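Local coordinates for protein catechol 1,2 dioxygenase (PDB 2XSU) that probably catalyses the intradiol ring cleavage of catechol by dioxygen to cis,cis-muconate, using a bound ferric iron, at residues V230-L238 with L293-E304. The protein carries 1 engineered substitution. Sequence-based numbering, arbitrary orientation.
Sequences VSAPGYRKL and LVKEAEAAPSSE
Tyr235 and Lys295 form a single antiparallel bridge, a non-hydrogen-bonded pair with Tyr235 CA and Lys295 CA 4.4 Å apart, flanked by two nearly straight backbone bonds, Arg236 N to Val294 O (2.9 Å) and Glu296 N to Gly234 O. Water 2 extends the pairing by linking Arg236 O to Val294 N. Leu293 fills the apolar end: CD1 lies 4.0 Å from Val230 CG1 and meets Ala232 CB, CD2 reaches Leu238 CB, and CB packs against Tyr235 CD1 at 3.9 Å, the two side chains lying roughly perpendicular. Arg236 runs beside Val294, its CD against CG1, until a bend at chi3 (79°) carries the guanidinium into the curve of 300-303. There NH2 donates to Pro301 O (2.8 Å, 168° at the hydrogen), which lies in the guanidinium plane although NH2 stands above the plane of that carbonyl. Water 3 joins NE to the same oxygen, and Ser303 CB lies over one guanidinium face. Ser303 OG, between its own N and carbonyl carbon (chi1 65°), donates to an in-plane lone pair of Lys237 O at 2.6 Å. Glu296 lays CG against the Tyr235 carbonyl carbon (3.3 Å); its OE1 is bridged to Gly234 N by water 1. Water 4 accepts from Lys237 N beside the carboxylates of Glu296 and Glu304. Lys237 CB touches Glu304 CG (3.6 Å), while its ammonium group turns off to a cation-pi contact with Phe229. The loop between strands 221-231 and 238-244, containing a type II turn with Gly234 in its third position, is clasped by the C-terminal extension leaving strand 284-293. Tyr235 and Leu293 also pack on strand 136-145, and Arg236 forms a salt bridge with Asp94 of helix 82-96, tying this end of the beta domain to the helical N-terminal region.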
loop_
_atom_site.group_PDB
_atom_site.type_symbol
_atom_site.label_atom_id
_atom_site.label_comp_id
_atom_site.label_asym_id
_atom_site.label_seq_id
_atom_site.Cartn_x
_atom_site.Cartn_y
_atom_site.Cartn_z
ATOM N N VAL A 230 6.708 14.925 -24.752
ATOM C CA VAL A 230 6.630 15.802 -25.933
ATOM C C VAL A 230 5.158 16.023 -26.244
ATOM O O VAL A 230 4.393 15.080 -26.344
ATOM C CB VAL A 230 7.403 15.250 -27.156
ATOM C CG1 VAL A 230 7.434 16.318 -28.314
ATOM C CG2 VAL A 230 8.858 14.852 -26.757
ATOM N N SER A 231 4.756 17.284 -26.385
ATOM C CA SER A 231 3.342 17.585 -26.672
ATOM C C SER A 231 3.259 18.758 -27.639
ATOM O O SER A 231 4.175 19.575 -27.677
ATOM C CB SER A 231 2.575 17.888 -25.377
ATOM O OG SER A 231 3.100 19.007 -24.662
ATOM N N ALA A 232 2.154 18.835 -28.395
ATOM C CA ALA A 232 1.921 19.949 -29.327
ATOM C C ALA A 232 0.452 19.976 -29.725
ATOM O O ALA A 232 -0.165 18.920 -29.844
ATOM C CB ALA A 232 2.772 19.805 -30.544
ATOM N N PRO A 233 -0.108 21.173 -29.947
ATOM C CA PRO A 233 -1.519 21.226 -30.378
ATOM C C PRO A 233 -1.758 20.408 -31.625
ATOM O O PRO A 233 -0.998 20.503 -32.601
ATOM C CB PRO A 233 -1.732 22.714 -30.692
ATOM C CG PRO A 233 -0.767 23.415 -29.822
ATOM C CD PRO A 233 0.442 22.511 -29.669
ATOM N N GLY A 234 -2.796 19.578 -31.576
ATOM C CA GLY A 234 -3.140 18.708 -32.693
ATOM C C GLY A 234 -2.456 17.353 -32.749
ATOM O O GLY A 234 -2.731 16.550 -33.653
ATOM N N TYR A 235 -1.537 17.117 -31.814
ATOM C CA TYR A 235 -0.775 15.853 -31.756
ATOM C C TYR A 235 -0.956 15.094 -30.442
ATOM O O TYR A 235 -1.255 15.684 -29.391
ATOM C CB TYR A 235 0.720 16.113 -32.032
ATOM C CG TYR A 235 0.956 16.640 -33.428
ATOM C CD1 TYR A 235 1.204 15.768 -34.496
ATOM C CD2 TYR A 235 0.900 18.020 -33.689
ATOM C CE1 TYR A 235 1.396 16.257 -35.793
ATOM C CE2 TYR A 235 1.087 18.508 -34.978
ATOM C CZ TYR A 235 1.335 17.625 -36.019
ATOM O OH TYR A 235 1.521 18.096 -37.306
ATOM N N ARG A 236 -0.771 13.771 -30.524
ATOM C CA ARG A 236 -0.852 12.903 -29.356
ATOM C C ARG A 236 0.370 13.132 -28.454
ATOM O O ARG A 236 1.495 13.058 -28.939
ATOM C CB ARG A 236 -0.884 11.441 -29.798
ATOM C CG ARG A 236 -1.984 11.098 -30.810
ATOM C CD ARG A 236 -2.024 9.586 -31.042
ATOM N NE ARG A 236 -2.710 8.853 -29.971
ATOM C CZ ARG A 236 -2.327 7.652 -29.519
ATOM N NH1 ARG A 236 -1.216 7.088 -29.976
ATOM N NH2 ARG A 236 -3.028 7.037 -28.581
ATOM N N LYS A 237 0.138 13.366 -27.167
ATOM C CA LYS A 237 1.248 13.530 -26.196
ATOM C C LYS A 237 2.051 12.234 -26.088
ATOM O O LYS A 237 1.485 11.121 -26.084
ATOM C CB LYS A 237 0.727 13.916 -24.822
ATOM C CG LYS A 237 1.841 14.281 -23.838
ATOM C CD LYS A 237 1.264 14.901 -22.580
ATOM C CE LYS A 237 2.372 15.434 -21.652
ATOM N NZ LYS A 237 1.794 16.335 -20.599
ATOM N N LEU A 238 3.365 12.402 -25.987
ATOM C CA LEU A 238 4.286 11.278 -25.952
ATOM C C LEU A 238 5.061 11.258 -24.655
ATOM O O LEU A 238 5.622 12.272 -24.253
ATOM C CB LEU A 238 5.262 11.349 -27.122
ATOM C CG LEU A 238 6.426 10.332 -27.159
ATOM C CD1 LEU A 238 5.901 8.902 -27.318
ATOM C CD2 LEU A 238 7.410 10.644 -28.266
ATOM N N LEU A 293 5.794 12.737 -33.897
ATOM C CA LEU A 293 4.490 12.737 -33.242
ATOM C C LEU A 293 3.376 12.322 -34.207
ATOM O O LEU A 293 3.438 12.614 -35.417
ATOM C CB LEU A 293 4.172 14.129 -32.664
ATOM C CG LEU A 293 5.118 14.680 -31.603
ATOM C CD1 LEU A 293 4.676 16.100 -31.206
ATOM C CD2 LEU A 293 5.128 13.760 -30.390
ATOM N N VAL A 294 2.377 11.643 -33.658
ATOM C CA VAL A 294 1.214 11.172 -34.425
ATOM C C VAL A 294 0.094 12.211 -34.291
ATOM O O VAL A 294 -0.140 12.746 -33.211
ATOM C CB VAL A 294 0.756 9.778 -33.914
ATOM C CG1 VAL A 294 -0.505 9.287 -34.645
ATOM C CG2 VAL A 294 1.894 8.744 -34.059
ATOM N N LYS A 295 -0.601 12.509 -35.394
ATOM C CA LYS A 295 -1.714 13.463 -35.315
ATOM C C LYS A 295 -2.873 12.916 -34.477
ATOM O O LYS A 295 -3.184 11.705 -34.509
ATOM C CB LYS A 295 -2.204 13.907 -36.716
ATOM C CG LYS A 295 -2.710 12.785 -37.619
ATOM C CD LYS A 295 -3.795 13.277 -38.612
ATOM C CE LYS A 295 -4.308 12.153 -39.554
ATOM N NZ LYS A 295 -4.498 10.803 -38.915
ATOM N N GLU A 296 -3.492 13.798 -33.702
ATOM C CA GLU A 296 -4.653 13.429 -32.898
ATOM C C GLU A 296 -5.817 13.189 -33.846
ATOM O O GLU A 296 -6.166 14.068 -34.630
ATOM C CB GLU A 296 -5.041 14.547 -31.938
ATOM C CG GLU A 296 -4.233 14.610 -30.654
ATOM C CD GLU A 296 -4.585 15.828 -29.788
ATOM O OE1 GLU A 296 -5.137 16.819 -30.335
ATOM O OE2 GLU A 296 -4.299 15.793 -28.564
ATOM N N ALA A 297 -6.391 11.997 -33.787
ATOM C CA ALA A 297 -7.581 11.673 -34.582
ATOM C C ALA A 297 -8.739 11.454 -33.623
ATOM O O ALA A 297 -8.525 11.104 -32.453
ATOM C CB ALA A 297 -7.346 10.416 -35.426
ATOM N N GLU A 298 -9.967 11.632 -34.125
ATOM C CA GLU A 298 -11.168 11.364 -33.339
ATOM C C GLU A 298 -11.203 9.918 -32.817
ATOM O O GLU A 298 -11.595 9.671 -31.679
ATOM C CB GLU A 298 -12.431 11.689 -34.165
ATOM C CG GLU A 298 -13.721 11.844 -33.347
ATOM C CD GLU A 298 -13.775 13.148 -32.533
ATOM O OE1 GLU A 298 -12.805 13.458 -31.795
ATOM O OE2 GLU A 298 -14.798 13.863 -32.628
ATOM N N ALA A 299 -10.769 8.975 -33.650
ATOM C CA ALA A 299 -10.703 7.554 -33.293
ATOM C C ALA A 299 -9.609 7.180 -32.261
ATOM O O ALA A 299 -9.657 6.094 -31.659
ATOM C CB ALA A 299 -10.524 6.717 -34.569
ATOM N N ALA A 300 -8.620 8.054 -32.076
ATOM C CA ALA A 300 -7.440 7.711 -31.270
ATOM C C ALA A 300 -7.748 7.595 -29.764
ATOM O O ALA A 300 -8.382 8.496 -29.202
ATOM C CB ALA A 300 -6.314 8.733 -31.506
ATOM N N PRO A 301 -7.312 6.486 -29.117
ATOM C CA PRO A 301 -7.317 6.488 -27.649
ATOM C C PRO A 301 -6.441 7.623 -27.116
ATOM O O PRO A 301 -5.502 8.067 -27.798
ATOM C CB PRO A 301 -6.685 5.139 -27.279
ATOM C CG PRO A 301 -6.815 4.288 -28.505
ATOM C CD PRO A 301 -6.794 5.220 -29.671
ATOM N N SER A 302 -6.745 8.103 -25.913
ATOM C CA SER A 302 -5.907 9.146 -25.302
ATOM C C SER A 302 -4.493 8.604 -25.061
ATOM O O SER A 302 -4.327 7.419 -24.715
ATOM C CB SER A 302 -6.526 9.646 -23.994
ATOM O OG SER A 302 -5.804 10.770 -23.498
ATOM N N SER A 303 -3.478 9.450 -25.280
ATOM C CA SER A 303 -2.095 9.082 -24.936
ATOM C C SER A 303 -1.595 9.859 -23.716
ATOM O O SER A 303 -0.394 9.804 -23.374
ATOM C CB SER A 303 -1.158 9.266 -26.131
ATOM O OG SER A 303 -1.063 10.638 -26.482
ATOM N N GLU A 304 -2.523 10.568 -23.071
ATOM C CA GLU A 304 -2.248 11.346 -21.863
ATOM C C GLU A 304 -2.692 10.598 -20.606
ATOM O O GLU A 304 -3.743 9.962 -20.590
ATOM C CB GLU A 304 -2.967 12.681 -21.938
ATOM C CG GLU A 304 -2.429 13.591 -23.040
ATOM C CD GLU A 304 -3.241 14.860 -23.229
ATOM O OE1 GLU A 304 -4.291 15.033 -22.564
ATOM O OE2 GLU A 304 -2.833 15.686 -24.067
HETATM O O HOH W 1 -4.642 19.726 -29.303
HETATM O O HOH W 2 2.556 11.145 -30.796
HETATM O O HOH W 3 -4.809 10.513 -28.687
HETATM O O HOH W 4 -2.548 14.222 -26.580
#